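PDB 4Q0S: L-Ribose isomerase from Acinetobacter, which isomerises L-ribose, a non-natural aldopentose, probably to L-ribulose, using a cupin barrel that binds a cobalt ion and, in this complex, ribitol. Local coordinates for residues L130-V135 and Y181-A186; N63-G68 and P110-P115; L36-T41 and F77-E82. One frame throughout, in Å; residues are numbered along the deposited sequence.

Contact 1: residues L130-V135 and Y181-A186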
ATOM      1  N   LEU A 130      -3.794  -6.963   7.232  1.00 20.57           N
ATOM      2  CA  LEU A 130      -3.743  -5.922   8.247  1.00 21.74           C
ATOM      3  C   LEU A 130      -4.229  -6.482   9.576  1.00 22.43           C
ATOM      4  O   LEU A 130      -5.161  -7.290   9.614  1.00 23.22           O
ATOM      5  CB  LEU A 130      -4.627  -4.740   7.833  1.00 22.38           C
ATOM      6  CG  LEU A 130      -4.492  -3.487   8.695  1.00 23.33           C
ATOM      7  CD1 LEU A 130      -3.179  -2.808   8.352  1.00 23.01           C
ATOM      8  CD2 LEU A 130      -5.659  -2.540   8.453  1.00 21.35           C
ATOM      9  N   GLY A 131      -3.603  -6.050  10.667  1.00 23.03           N
ATOM     10  CA  GLY A 131      -4.000  -6.532  11.975  1.00 21.96           C
ATOM     11  C   GLY A 131      -3.401  -7.900  12.237  1.00 23.24           C
ATOM     12  O   GLY A 131      -2.412  -8.279  11.612  1.00 22.75           O
ATOM     13  N   GLU A 132      -3.990  -8.645  13.164  1.00 22.50           N
ATOM     14  CA  GLU A 132      -3.492  -9.973  13.494  1.00 24.48           C
ATOM     15  C   GLU A 132      -4.675 -10.903  13.591  1.00 24.05           C
ATOM     16  O   GLU A 132      -5.763 -10.501  13.998  1.00 25.46           O
ATOM     17  CB  GLU A 132      -2.713  -9.959  14.812  1.00 23.76           C
ATOM     18  CG  GLU A 132      -1.627  -8.895  14.848  1.00 27.80           C
ATOM     19  CD  GLU A 132      -0.437  -9.269  15.711  1.00 31.34           C
ATOM     20  OE1 GLU A 132      -0.610 -10.010  16.705  1.00 32.42           O
ATOM     21  OE2 GLU A 132       0.679  -8.805  15.398  1.00 33.20           O
ATOM     22  N   MET A 133      -4.458 -12.149  13.211  1.00 22.67           N
ATOM     23  CA  MET A 133      -5.527 -13.119  13.213  1.00 23.56           C
ATOM     24  C   MET A 133      -5.296 -14.238  14.211  1.00 24.25           C
ATOM     25  O   MET A 133      -4.265 -14.918  14.179  1.00 25.78           O
ATOM     26  CB  MET A 133      -5.667 -13.682  11.802  1.00 22.90           C
ATOM     27  CG  MET A 133      -6.685 -14.777  11.637  1.00 23.52           C
ATOM     28  SD  MET A 133      -6.499 -15.494  10.002  1.00 25.04           S
ATOM     29  CE  MET A 133      -8.186 -16.065   9.663  1.00 22.43           C
ATOM     30  N   GLU A 134      -6.255 -14.414  15.114  1.00 24.17           N
ATOM     31  CA  GLU A 134      -6.168 -15.475  16.103  1.00 24.70           C
ATOM     32  C   GLU A 134      -7.090 -16.585  15.641  1.00 24.42           C
ATOM     33  O   GLU A 134      -8.316 -16.432  15.607  1.00 24.69           O
ATOM     34  CB  GLU A 134      -6.561 -14.962  17.491  1.00 24.14           C
ATOM     35  CG  GLU A 134      -5.487 -14.074  18.107  1.00 26.13           C
ATOM     36  CD  GLU A 134      -5.757 -13.718  19.560  1.00 26.61           C
ATOM     37  OE1 GLU A 134      -4.858 -13.944  20.394  1.00 28.67           O
ATOM     38  OE2 GLU A 134      -6.849 -13.210  19.872  1.00 27.82           O
ATOM     39  N   VAL A 135      -6.477 -17.697  15.258  1.00 24.54           N
ATOM     40  CA  VAL A 135      -7.201 -18.854  14.757  1.00 24.15           C
ATOM     41  C   VAL A 135      -7.312 -19.933  15.823  1.00 25.82           C
ATOM     42  O   VAL A 135      -6.346 -20.249  16.517  1.00 26.39           O
ATOM     43  CB  VAL A 135      -6.493 -19.452  13.512  1.00 23.12           C
ATOM     44  CG1 VAL A 135      -7.378 -20.508  12.858  1.00 22.54           C
ATOM     45  CG2 VAL A 135      -6.165 -18.345  12.517  1.00 22.38           C
ATOM     46  N   TYR A 181      -4.392 -23.402  18.703  1.00 28.19           N
ATOM     47  CA  TYR A 181      -4.399 -21.963  18.479  1.00 27.36           C
ATOM     48  C   TYR A 181      -3.131 -21.476  17.800  1.00 27.91           C
ATOM     49  O   TYR A 181      -2.050 -22.025  18.004  1.00 28.63           O
ATOM     50  CB  TYR A 181      -4.558 -21.254  19.827  1.00 27.44           C
ATOM     51  CG  TYR A 181      -4.179 -19.789  19.842  1.00 27.96           C
ATOM     52  CD1 TYR A 181      -5.133 -18.793  19.629  1.00 26.14           C
ATOM     53  CD2 TYR A 181      -2.864 -19.396  20.107  1.00 26.36           C
ATOM     54  CE1 TYR A 181      -4.789 -17.438  19.690  1.00 26.67           C
ATOM     55  CE2 TYR A 181      -2.511 -18.051  20.165  1.00 25.35           C
ATOM     56  CZ  TYR A 181      -3.474 -17.078  19.960  1.00 24.65           C
ATOM     57  OH  TYR A 181      -3.125 -15.751  20.044  1.00 25.43           O
ATOM     58  N   VAL A 182      -3.275 -20.431  16.997  1.00 26.56           N
ATOM     59  CA  VAL A 182      -2.146 -19.833  16.310  1.00 26.87           C
ATOM     60  C   VAL A 182      -2.498 -18.379  16.020  1.00 27.17           C
ATOM     61  O   VAL A 182      -3.650 -18.058  15.722  1.00 27.66           O
ATOM     62  CB  VAL A 182      -1.818 -20.581  14.982  1.00 26.28           C
ATOM     63  CG1 VAL A 182      -2.962 -20.444  13.987  1.00 26.29           C
ATOM     64  CG2 VAL A 182      -0.538 -20.048  14.396  1.00 27.46           C
ATOM     65  N   ARG A 183      -1.512 -17.502  16.143  1.00 26.09           N
ATOM     66  CA  ARG A 183      -1.716 -16.089  15.875  1.00 25.55           C
ATOM     67  C   ARG A 183      -0.938 -15.761  14.607  1.00 24.35           C
ATOM     68  O   ARG A 183       0.284 -15.888  14.573  1.00 22.88           O
ATOM     69  CB  ARG A 183      -1.222 -15.252  17.058  1.00 25.96           C
ATOM     70  CG  ARG A 183      -1.601 -13.778  16.973  1.00 30.11           C
ATOM     71  CD  ARG A 183      -1.755 -13.170  18.366  1.00 30.87           C
ATOM     72  NE  ARG A 183      -1.987 -11.729  18.312  1.00 33.11           N
ATOM     73  CZ  ARG A 183      -2.386 -10.996  19.347  1.00 34.56           C
ATOM     74  NH1 ARG A 183      -2.606 -11.572  20.523  1.00 34.85           N
ATOM     75  NH2 ARG A 183      -2.548  -9.685  19.210  1.00 31.49           N
ATOM     76  N   LEU A 184      -1.658 -15.349  13.564  1.00 22.54           N
ATOM     77  CA  LEU A 184      -1.048 -15.033  12.275  1.00 23.33           C
ATOM     78  C   LEU A 184      -0.908 -13.529  12.069  1.00 23.90           C
ATOM     79  O   LEU A 184      -1.768 -12.752  12.490  1.00 21.62           O
ATOM     80  CB  LEU A 184      -1.896 -15.611  11.136  1.00 23.10           C
ATOM     81  CG  LEU A 184      -2.181 -17.118  11.179  1.00 27.05           C
ATOM     82  CD1 LEU A 184      -3.107 -17.499  10.022  1.00 23.30           C
ATOM     83  CD2 LEU A 184      -0.871 -17.894  11.105  1.00 23.46           C
ATOM     84  N   ARG A 185       0.175 -13.137  11.404  1.00 24.70           N
ATOM     85  CA  ARG A 185       0.455 -11.732  11.126  1.00 26.69           C
ATOM     86  C   ARG A 185       0.812 -11.513   9.664  1.00 24.47           C
ATOM     87  O   ARG A 185       1.082 -12.461   8.933  1.00 24.18           O
ATOM     88  CB  ARG A 185       1.615 -11.245  12.004  1.00 28.06           C
ATOM     89  CG  ARG A 185       1.257 -11.072  13.467  1.00 32.61           C
ATOM     90  CD  ARG A 185       2.484 -10.688  14.281  1.00 37.01           C
ATOM     91  NE  ARG A 185       3.221 -11.867  14.711  1.00 42.11           N
ATOM     92  CZ  ARG A 185       2.863 -12.630  15.738  1.00 44.33           C
ATOM     93  NH1 ARG A 185       1.783 -12.329  16.446  1.00 42.87           N
ATOM     94  NH2 ARG A 185       3.576 -13.706  16.047  1.00 44.71           N
ATOM     95  N   ALA A 186       0.820 -10.255   9.245  1.00 25.21           N
ATOM     96  CA  ALA A 186       1.170  -9.931   7.871  1.00 25.38           C
ATOM     97  C   ALA A 186       2.602 -10.381   7.643  1.00 24.94           C
ATOM     98  O   ALA A 186       3.460 -10.190   8.500  1.00 23.41           O
ATOM     99  CB  ALA A 186       1.042  -8.424   7.631  1.00 24.59           C
TER
HETATM  100  O   HOH W   1       0.024  -8.063  11.003  1.00 22.90           O
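A single carboxylate oxygen, Glu-132 OE1, draws in two arginines of the neighbouring strand, and a second glutamate extends the salt-bridge network. The firm bond is Arg-183 NE to Glu-132 OE1, 2.7 Å: the nitrogen approaches nearly along the C-O bond, but the bond is bent (138° at the hydrogen) and the oxygen is tilted from the guanidinium plane; carboxylate and guanidinium stand 84° apart. Arg-183 NH2 adds a weak bond to the same oxygen, and Arg-185 NH1 lies 3.3 Å from Glu-132 OE1, a long, weak bond. Arg-183 runs extended from CG to NE and sets its guanidinium between the two glutamates, with NH1 3.3 Å from Glu-134 OE1. Tyr-181 OH donates to Glu-134 OE1 at 2.5 Å, from the anti side and somewhat out of the carboxylate plane; the carboxylate sits at the ring edge. Glu-134 OE2 pairs with Arg-202 of the next strand, so both oxygens of this buried carboxylate are engaged, which probably favours its charged form. The opposite face is apolar: Met-133 and Leu-184 lie side by side, SD to CD1 3.9 Å, while Val-135 CB meets Val-182 CG1 at 3.7 Å. Between the faces, Met-133/Leu-184 and Val-135/Val-182 are antiparallel hydrogen-bonded pairs. Past the last bridge a water donates to Gly-131 O and accepts from Ala-186 N. Phe-191, Tyr-126 and Val-128, on strands of the facing sheet, pack against the apolar layer of this antiparallel pair, which ends the five-stranded sheet of the cupin barrel, strand 180-185 outermost within the chain.

Contact 2: residues N63-G68 and P110-P115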
ATOM      1  N   ASN A  63     -23.632  -1.501  20.595  1.00 36.47           N
ATOM      2  CA  ASN A  63     -22.515  -0.612  20.881  1.00 35.18           C
ATOM      3  C   ASN A  63     -21.625  -0.411  19.656  1.00 33.10           C
ATOM      4  O   ASN A  63     -20.753   0.459  19.644  1.00 33.78           O
ATOM      5  CB  ASN A  63     -21.711  -1.137  22.069  1.00 36.01           C
ATOM      6  CG  ASN A  63     -22.497  -1.071  23.366  1.00 38.67           C
ATOM      7  OD1 ASN A  63     -23.150  -0.067  23.650  1.00 38.80           O
ATOM      8  ND2 ASN A  63     -22.437  -2.138  24.160  1.00 39.31           N
ATOM      9  N   GLY A  64     -21.850  -1.218  18.622  1.00 30.98           N
ATOM     10  CA  GLY A  64     -21.086  -1.072  17.395  1.00 28.87           C
ATOM     11  C   GLY A  64     -19.826  -1.902  17.210  1.00 28.12           C
ATOM     12  O   GLY A  64     -19.292  -2.498  18.147  1.00 25.47           O
ATOM     13  N   MET A  65     -19.344  -1.904  15.972  1.00 26.99           N
ATOM     14  CA  MET A  65     -18.160  -2.656  15.582  1.00 27.63           C
ATOM     15  C   MET A  65     -16.838  -2.223  16.215  1.00 27.30           C
ATOM     16  O   MET A  65     -15.824  -2.891  16.037  1.00 28.00           O
ATOM     17  CB  MET A  65     -18.043  -2.655  14.059  1.00 27.91           C
ATOM     18  CG  MET A  65     -19.035  -3.577  13.364  1.00 28.17           C
ATOM     19  SD  MET A  65     -18.741  -5.329  13.787  1.00 33.29           S
ATOM     20  CE  MET A  65     -20.302  -5.738  14.529  1.00 34.02           C
ATOM     21  N   TRP A  66     -16.828  -1.114  16.947  1.00 28.11           N
ATOM     22  CA  TRP A  66     -15.598  -0.695  17.611  1.00 27.48           C
ATOM     23  C   TRP A  66     -15.707  -0.832  19.120  1.00 28.03           C
ATOM     24  O   TRP A  66     -14.846  -0.353  19.857  1.00 29.28           O
ATOM     25  CB  TRP A  66     -15.206   0.742  17.227  1.00 27.78           C
ATOM     26  CG  TRP A  66     -14.560   0.800  15.864  1.00 24.66           C
ATOM     27  CD1 TRP A  66     -15.194   0.956  14.662  1.00 23.86           C
ATOM     28  CD2 TRP A  66     -13.182   0.553  15.559  1.00 24.10           C
ATOM     29  NE1 TRP A  66     -14.295   0.812  13.629  1.00 23.53           N
ATOM     30  CE2 TRP A  66     -13.055   0.563  14.152  1.00 23.01           C
ATOM     31  CE3 TRP A  66     -12.041   0.315  16.340  1.00 23.98           C
ATOM     32  CZ2 TRP A  66     -11.828   0.343  13.505  1.00 23.85           C
ATOM     33  CZ3 TRP A  66     -10.823   0.095  15.695  1.00 24.60           C
ATOM     34  CH2 TRP A  66     -10.730   0.111  14.294  1.00 22.57           C
ATOM     35  N   SER A  67     -16.761  -1.497  19.583  1.00 28.77           N
ATOM     36  CA  SER A  67     -16.951  -1.695  21.016  1.00 30.44           C
ATOM     37  C   SER A  67     -15.914  -2.682  21.557  1.00 30.42           C
ATOM     38  O   SER A  67     -15.495  -2.584  22.708  1.00 30.50           O
ATOM     39  CB  SER A  67     -18.361  -2.218  21.314  1.00 31.04           C
ATOM     40  OG  SER A  67     -18.499  -3.584  20.961  1.00 31.31           O
ATOM     41  N   GLY A  68     -15.496  -3.625  20.715  1.00 30.06           N
ATOM     42  CA  GLY A  68     -14.515  -4.612  21.135  1.00 29.92           C
ATOM     43  C   GLY A  68     -15.173  -5.841  21.736  1.00 30.70           C
ATOM     44  O   GLY A  68     -14.506  -6.815  22.083  1.00 32.02           O
ATOM     45  N   PRO A 110     -12.354  -5.671  15.969  1.00 23.84           N
ATOM     46  CA  PRO A 110     -11.852  -6.064  17.287  1.00 24.36           C
ATOM     47  C   PRO A 110     -12.851  -6.827  18.149  1.00 24.89           C
ATOM     48  O   PRO A 110     -13.977  -6.372  18.365  1.00 23.33           O
ATOM     49  CB  PRO A 110     -11.438  -4.730  17.913  1.00 24.07           C
ATOM     50  CG  PRO A 110     -11.096  -3.879  16.720  1.00 25.11           C
ATOM     51  CD  PRO A 110     -12.220  -4.217  15.774  1.00 24.37           C
ATOM     52  N   GLY A 111     -12.422  -7.992  18.632  1.00 24.48           N
ATOM     53  CA  GLY A 111     -13.270  -8.811  19.481  1.00 25.34           C
ATOM     54  C   GLY A 111     -14.252  -9.712  18.754  1.00 26.77           C
ATOM     55  O   GLY A 111     -14.706 -10.705  19.316  1.00 29.43           O
ATOM     56  N   LYS A 112     -14.571  -9.385  17.507  1.00 25.18           N
ATOM     57  CA  LYS A 112     -15.532 -10.169  16.729  1.00 26.17           C
ATOM     58  C   LYS A 112     -14.934 -11.466  16.162  1.00 25.40           C
ATOM     59  O   LYS A 112     -13.720 -11.580  15.996  1.00 24.74           O
ATOM     60  CB  LYS A 112     -16.110  -9.290  15.614  1.00 26.86           C
ATOM     61  CG  LYS A 112     -16.656  -7.936  16.119  1.00 29.78           C
ATOM     62  CD  LYS A 112     -18.003  -8.088  16.813  1.00 31.70           C
ATOM     63  CE  LYS A 112     -18.586  -6.744  17.282  1.00 29.02           C
ATOM     64  NZ  LYS A 112     -17.900  -6.178  18.475  1.00 25.85           N
ATOM     65  N   PHE A 113     -15.799 -12.436  15.863  1.00 24.85           N
ATOM     66  CA  PHE A 113     -15.361 -13.740  15.364  1.00 25.72           C
ATOM     67  C   PHE A 113     -16.032 -14.242  14.092  1.00 26.16           C
ATOM     68  O   PHE A 113     -17.134 -13.826  13.744  1.00 25.29           O
ATOM     69  CB  PHE A 113     -15.664 -14.862  16.381  1.00 26.47           C
ATOM     70  CG  PHE A 113     -15.034 -14.703  17.730  1.00 27.96           C
ATOM     71  CD1 PHE A 113     -15.436 -13.692  18.596  1.00 30.33           C
ATOM     72  CD2 PHE A 113     -14.092 -15.629  18.170  1.00 27.90           C
ATOM     73  CE1 PHE A 113     -14.912 -13.612  19.887  1.00 30.93           C
ATOM     74  CE2 PHE A 113     -13.562 -15.559  19.449  1.00 28.78           C
ATOM     75  CZ  PHE A 113     -13.969 -14.551  20.312  1.00 30.79           C
ATOM     76  N   CYS A 114     -15.339 -15.161  13.421  1.00 27.37           N
ATOM     77  CA  CYS A 114     -15.896 -15.903  12.297  1.00 26.43           C
ATOM     78  C   CYS A 114     -16.098 -17.151  13.182  1.00 28.54           C
ATOM     79  O   CYS A 114     -15.130 -17.769  13.618  1.00 29.41           O
ATOM     80  CB  CYS A 114     -14.866 -16.199  11.217  1.00 27.18           C
ATOM     81  SG  CYS A 114     -15.473 -17.373   9.957  1.00 29.84           S
ATOM     82  N   PRO A 115     -17.353 -17.512  13.483  1.00 28.23           N
ATOM     83  CA  PRO A 115     -17.683 -18.660  14.339  1.00 28.54           C
ATOM     84  C   PRO A 115     -17.228 -20.077  13.975  1.00 27.39           C
ATOM     85  O   PRO A 115     -16.973 -20.397  12.813  1.00 26.05           O
ATOM     86  CB  PRO A 115     -19.201 -18.552  14.461  1.00 27.05           C
ATOM     87  CG  PRO A 115     -19.586 -18.068  13.111  1.00 29.19           C
ATOM     88  CD  PRO A 115     -18.567 -16.968  12.855  1.00 26.78           C
TER
HETATM   89  O   HOH W   2     -20.265  -4.910  19.590  1.00 29.46           O
HETATM   90  O   HOH W   3     -15.677  -4.466  17.999  1.00 21.29           O
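Met-65 lays its sulfur and terminal methyl across the aliphatic run of Lys-112, with Met-65 CE only 3.4 Å from Lys-112 CE, tighter than ordinary carbon contact. Both chains are bent: Met-65 folds at chi2 (-64°) and again at chi3, which carries its end over the lysine, and Lys-112 turns at chi4 (-74°) to aim NZ into the turn of 64-67. No direct hydrogen bond crosses between the segments; two waters do the joining. One accepts from Lys-112 NZ at 2.8 Å and from Gly-68 N, and donates to Met-65 O and Pro-110 O, four partners in all. The other accepts from Lys-112 NZ at 2.9 Å and also bonds Ser-67 OG. The ammonium group has a further, direct partner in Glu-69 O, and Glu-69 OE1 bonds Ser-67 OG. Farther along, Pro-110 CG touches Trp-66 CZ3 at 4.1 Å, while the indole NE1 reaches Glu-28 of the second subunit. Gly-68 and Gly-111 have the nearest CA atoms. Gly-68 CA meets Pro-110 O at 3.3 Å and Gly-111 CA meets Gly-68 O at 3.5 Å, both as CA-H...O contacts. Gly-64 to Ser-67 is a type I beta turn, joined here through two waters to Lys-112 and the loop leading into strand 113-118 of the cupin barrel, whose Cys-114 lines a ribitol pocket.

Contact 3: residues L36-T41 and F77-E82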
ATOM      1  N   LEU A  36      -5.801  -1.359   0.780  1.00 22.52           N
ATOM      2  CA  LEU A  36      -4.875  -2.477   0.924  1.00 23.04           C
ATOM      3  C   LEU A  36      -4.694  -3.213  -0.404  1.00 23.55           C
ATOM      4  O   LEU A  36      -4.170  -4.325  -0.451  1.00 25.21           O
ATOM      5  CB  LEU A  36      -5.378  -3.432   2.008  1.00 20.46           C
ATOM      6  CG  LEU A  36      -5.476  -2.817   3.407  1.00 24.52           C
ATOM      7  CD1 LEU A  36      -6.352  -3.698   4.313  1.00 21.05           C
ATOM      8  CD2 LEU A  36      -4.075  -2.640   3.997  1.00 23.53           C
ATOM      9  N   ARG A  37      -5.140  -2.567  -1.474  1.00 22.49           N
ATOM     10  CA  ARG A  37      -5.039  -3.086  -2.835  1.00 23.83           C
ATOM     11  C   ARG A  37      -5.808  -4.363  -3.159  1.00 24.64           C
ATOM     12  O   ARG A  37      -5.363  -5.152  -3.995  1.00 23.73           O
ATOM     13  CB  ARG A  37      -3.565  -3.274  -3.230  1.00 24.83           C
ATOM     14  CG  ARG A  37      -2.704  -2.009  -3.112  1.00 25.16           C
ATOM     15  CD  ARG A  37      -1.284  -2.277  -3.621  1.00 26.84           C
ATOM     16  NE  ARG A  37      -0.425  -1.093  -3.552  1.00 28.14           N
ATOM     17  CZ  ARG A  37      -0.503  -0.056  -4.381  1.00 27.24           C
ATOM     18  NH1 ARG A  37      -1.405  -0.044  -5.352  1.00 31.81           N
ATOM     19  NH2 ARG A  37       0.328   0.965  -4.249  1.00 25.94           N
ATOM     20  N   TYR A  38      -6.948  -4.588  -2.511  1.00 24.50           N
ATOM     21  CA  TYR A  38      -7.738  -5.771  -2.856  1.00 24.95           C
ATOM     22  C   TYR A  38      -8.661  -5.263  -3.975  1.00 24.87           C
ATOM     23  O   TYR A  38      -9.245  -4.184  -3.863  1.00 25.87           O
ATOM     24  CB  TYR A  38      -8.562  -6.280  -1.665  1.00 22.59           C
ATOM     25  CG  TYR A  38      -9.102  -7.676  -1.906  1.00 23.54           C
ATOM     26  CD1 TYR A  38      -8.262  -8.794  -1.834  1.00 22.49           C
ATOM     27  CD2 TYR A  38     -10.425  -7.873  -2.293  1.00 20.91           C
ATOM     28  CE1 TYR A  38      -8.731 -10.075  -2.150  1.00 23.87           C
ATOM     29  CE2 TYR A  38     -10.903  -9.145  -2.616  1.00 24.17           C
ATOM     30  CZ  TYR A  38     -10.052 -10.242  -2.544  1.00 23.81           C
ATOM     31  OH  TYR A  38     -10.526 -11.497  -2.882  1.00 23.76           O
ATOM     32  N   PRO A  39      -8.797  -6.029  -5.069  1.00 24.36           N
ATOM     33  CA  PRO A  39      -9.645  -5.629  -6.200  1.00 25.32           C
ATOM     34  C   PRO A  39     -11.146  -5.728  -5.952  1.00 25.83           C
ATOM     35  O   PRO A  39     -11.803  -6.648  -6.433  1.00 28.54           O
ATOM     36  CB  PRO A  39      -9.182  -6.564  -7.312  1.00 24.72           C
ATOM     37  CG  PRO A  39      -8.914  -7.842  -6.550  1.00 25.34           C
ATOM     38  CD  PRO A  39      -8.167  -7.341  -5.320  1.00 24.11           C
ATOM     39  N   ILE A  40     -11.683  -4.770  -5.207  1.00 25.58           N
ATOM     40  CA  ILE A  40     -13.103  -4.746  -4.897  1.00 26.04           C
ATOM     41  C   ILE A  40     -13.910  -4.001  -5.962  1.00 27.69           C
ATOM     42  O   ILE A  40     -13.709  -2.811  -6.188  1.00 27.22           O
ATOM     43  CB  ILE A  40     -13.337  -4.091  -3.522  1.00 27.46           C
ATOM     44  CG1 ILE A  40     -12.719  -4.973  -2.428  1.00 26.14           C
ATOM     45  CG2 ILE A  40     -14.833  -3.878  -3.285  1.00 27.45           C
ATOM     46  CD1 ILE A  40     -12.921  -4.451  -1.037  1.00 27.91           C
ATOM     47  N   THR A  41     -14.816  -4.720  -6.615  1.00 28.43           N
ATOM     48  CA  THR A  41     -15.673  -4.147  -7.647  1.00 30.78           C
ATOM     49  C   THR A  41     -16.998  -3.714  -7.024  1.00 31.88           C
ATOM     50  O   THR A  41     -17.288  -4.054  -5.879  1.00 31.79           O
ATOM     51  CB  THR A  41     -15.969  -5.175  -8.754  1.00 31.61           C
ATOM     52  OG1 THR A  41     -16.545  -6.350  -8.167  1.00 31.13           O
ATOM     53  CG2 THR A  41     -14.690  -5.557  -9.484  1.00 32.67           C
ATOM     54  N   PHE A  77     -15.744  -9.960   1.069  1.00 23.47           N
ATOM     55  CA  PHE A  77     -15.861  -9.425  -0.278  1.00 23.48           C
ATOM     56  C   PHE A  77     -15.232 -10.502  -1.147  1.00 23.11           C
ATOM     57  O   PHE A  77     -14.016 -10.692  -1.145  1.00 22.22           O
ATOM     58  CB  PHE A  77     -15.090  -8.107  -0.432  1.00 24.14           C
ATOM     59  CG  PHE A  77     -15.668  -6.962   0.357  1.00 26.05           C
ATOM     60  CD1 PHE A  77     -16.981  -6.545   0.153  1.00 27.82           C
ATOM     61  CD2 PHE A  77     -14.889  -6.280   1.285  1.00 25.30           C
ATOM     62  CE1 PHE A  77     -17.507  -5.458   0.863  1.00 26.97           C
ATOM     63  CE2 PHE A  77     -15.402  -5.192   2.000  1.00 24.07           C
ATOM     64  CZ  PHE A  77     -16.712  -4.781   1.788  1.00 27.22           C
ATOM     65  N   GLU A  78     -16.074 -11.222  -1.876  1.00 23.75           N
ATOM     66  CA  GLU A  78     -15.618 -12.302  -2.731  1.00 24.70           C
ATOM     67  C   GLU A  78     -15.271 -11.818  -4.136  1.00 24.68           C
ATOM     68  O   GLU A  78     -16.136 -11.323  -4.858  1.00 22.71           O
ATOM     69  CB  GLU A  78     -16.710 -13.370  -2.769  1.00 26.54           C
ATOM     70  CG  GLU A  78     -16.467 -14.541  -3.686  1.00 28.28           C
ATOM     71  CD  GLU A  78     -17.621 -15.533  -3.632  1.00 29.49           C
ATOM     72  OE1 GLU A  78     -17.659 -16.356  -2.697  1.00 31.43           O
ATOM     73  OE2 GLU A  78     -18.500 -15.473  -4.517  1.00 30.36           O
ATOM     74  N   SER A  79     -14.002 -11.960  -4.520  1.00 24.07           N
ATOM     75  CA  SER A  79     -13.554 -11.522  -5.844  1.00 23.49           C
ATOM     76  C   SER A  79     -13.538 -12.666  -6.847  1.00 24.75           C
ATOM     77  O   SER A  79     -13.467 -12.446  -8.059  1.00 24.59           O
ATOM     78  CB  SER A  79     -12.154 -10.910  -5.766  1.00 23.76           C
ATOM     79  OG  SER A  79     -11.176 -11.887  -5.435  1.00 22.95           O
ATOM     80  N   LEU A  80     -13.603 -13.891  -6.343  1.00 23.97           N
ATOM     81  CA  LEU A  80     -13.588 -15.050  -7.213  1.00 23.26           C
ATOM     82  C   LEU A  80     -14.144 -16.296  -6.538  1.00 23.52           C
ATOM     83  O   LEU A  80     -13.881 -16.560  -5.369  1.00 24.31           O
ATOM     84  CB  LEU A  80     -12.156 -15.332  -7.682  1.00 23.15           C
ATOM     85  CG  LEU A  80     -11.953 -16.554  -8.580  1.00 25.43           C
ATOM     86  CD1 LEU A  80     -12.492 -16.256  -9.982  1.00 26.44           C
ATOM     87  CD2 LEU A  80     -10.480 -16.905  -8.637  1.00 25.89           C
ATOM     88  N   ASN A  81     -14.930 -17.050  -7.295  1.00 24.62           N
ATOM     89  CA  ASN A  81     -15.488 -18.307  -6.822  1.00 25.37           C
ATOM     90  C   ASN A  81     -15.687 -19.072  -8.119  1.00 24.55           C
ATOM     91  O   ASN A  81     -16.796 -19.213  -8.634  1.00 23.70           O
ATOM     92  CB  ASN A  81     -16.807 -18.092  -6.075  1.00 25.37           C
ATOM     93  CG  ASN A  81     -17.180 -19.286  -5.214  1.00 26.87           C
ATOM     94  OD1 ASN A  81     -16.308 -20.016  -4.732  1.00 24.70           O
ATOM     95  ND2 ASN A  81     -18.473 -19.482  -5.002  1.00 25.11           N
ATOM     96  N   GLU A  82     -14.557 -19.523  -8.647  1.00 23.85           N
ATOM     97  CA  GLU A  82     -14.470 -20.244  -9.901  1.00 24.96           C
ATOM     98  C   GLU A  82     -14.582 -21.753  -9.713  1.00 25.67           C
ATOM     99  O   GLU A  82     -13.787 -22.362  -8.999  1.00 25.28           O
ATOM    100  CB  GLU A  82     -13.142 -19.887 -10.573  1.00 23.46           C
ATOM    101  CG  GLU A  82     -12.739 -20.776 -11.732  1.00 28.52           C
ATOM    102  CD  GLU A  82     -13.785 -20.825 -12.823  1.00 30.54           C
ATOM    103  OE1 GLU A  82     -14.377 -19.767 -13.132  1.00 30.71           O
ATOM    104  OE2 GLU A  82     -14.003 -21.923 -13.380  1.00 31.59           O
TER
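The ring of Phe-77 is met obliquely by Ile-40 CD1, and that of Tyr-38, also obliquely, by Ser-79 OG and Phe-77 O; Pro-39 CD lies over one face of the Tyr-38 ring, 3.6 Å above the plane and offset toward the rim, with Ile-40 CG1 at the edge. These groups join the loop after helix 19-35 to strand 73-82 of the cupin barrel, at the corner where that strand is broken by a classic beta bulge, Ser-79 and Leu-80 both facing Asp-103. With CG anti to the backbone N (chi1 -166°), Tyr-38 reaches out over the corner: Tyr-38 CE2 is 3.8 Å from Phe-77 O, and the hydroxyl arrives at Ser-79. Tyr-38 OH and Ser-79 OG lie 2.7 Å apart; Ser-79 OG also bonds Asp-103 O. Tyr-38 OH in turn bonds Asp-103 OD1, so main chain and side chain of one aspartate hold the two hydroxyls and tie the loop to the bulge. A Schellman motif, with Arg-37 at positive phi, ends the helix, and an inverse gamma turn centred on Pro-39 follows, closed by a weak bond from Ile-40 N to Tyr-38 O. The helix packs on Phe-77 through Val-26, Ala-29 and Ala-30, while Pro-39 packs on Glu-127 and Ser-79 on Lys-190, both of the third subunit, which places the corner at an interface of the assembly. Ile-40, extended at chi2 (-178°), puts its CD1 methyl 3.6 Å from Phe-77 CD2.

Contacts 1 and 2 reach the same sheet, their centres 16 Å apart and their nearest atoms about 6 Å; contact 3 belongs to the other sheet of the barrel. It touches contact 1 at one point, where Leu-36 CD1 packs on Leu-130 CB at 4.1 Å, whereas contacts 2 and 3 stay about 11 Å apart at their nearest atoms. Cobalt, held by His-117, His-119, Glu-124 and His-199, lies about 9 Å from the side chain of Met-133 in contact 1. A bound ribitol is about 6 Å from the side chain of Leu-184, and a bound ribitol about 10 Å from that of Tyr-38; contact 2 reaches a ribitol pocket directly through Cys-114.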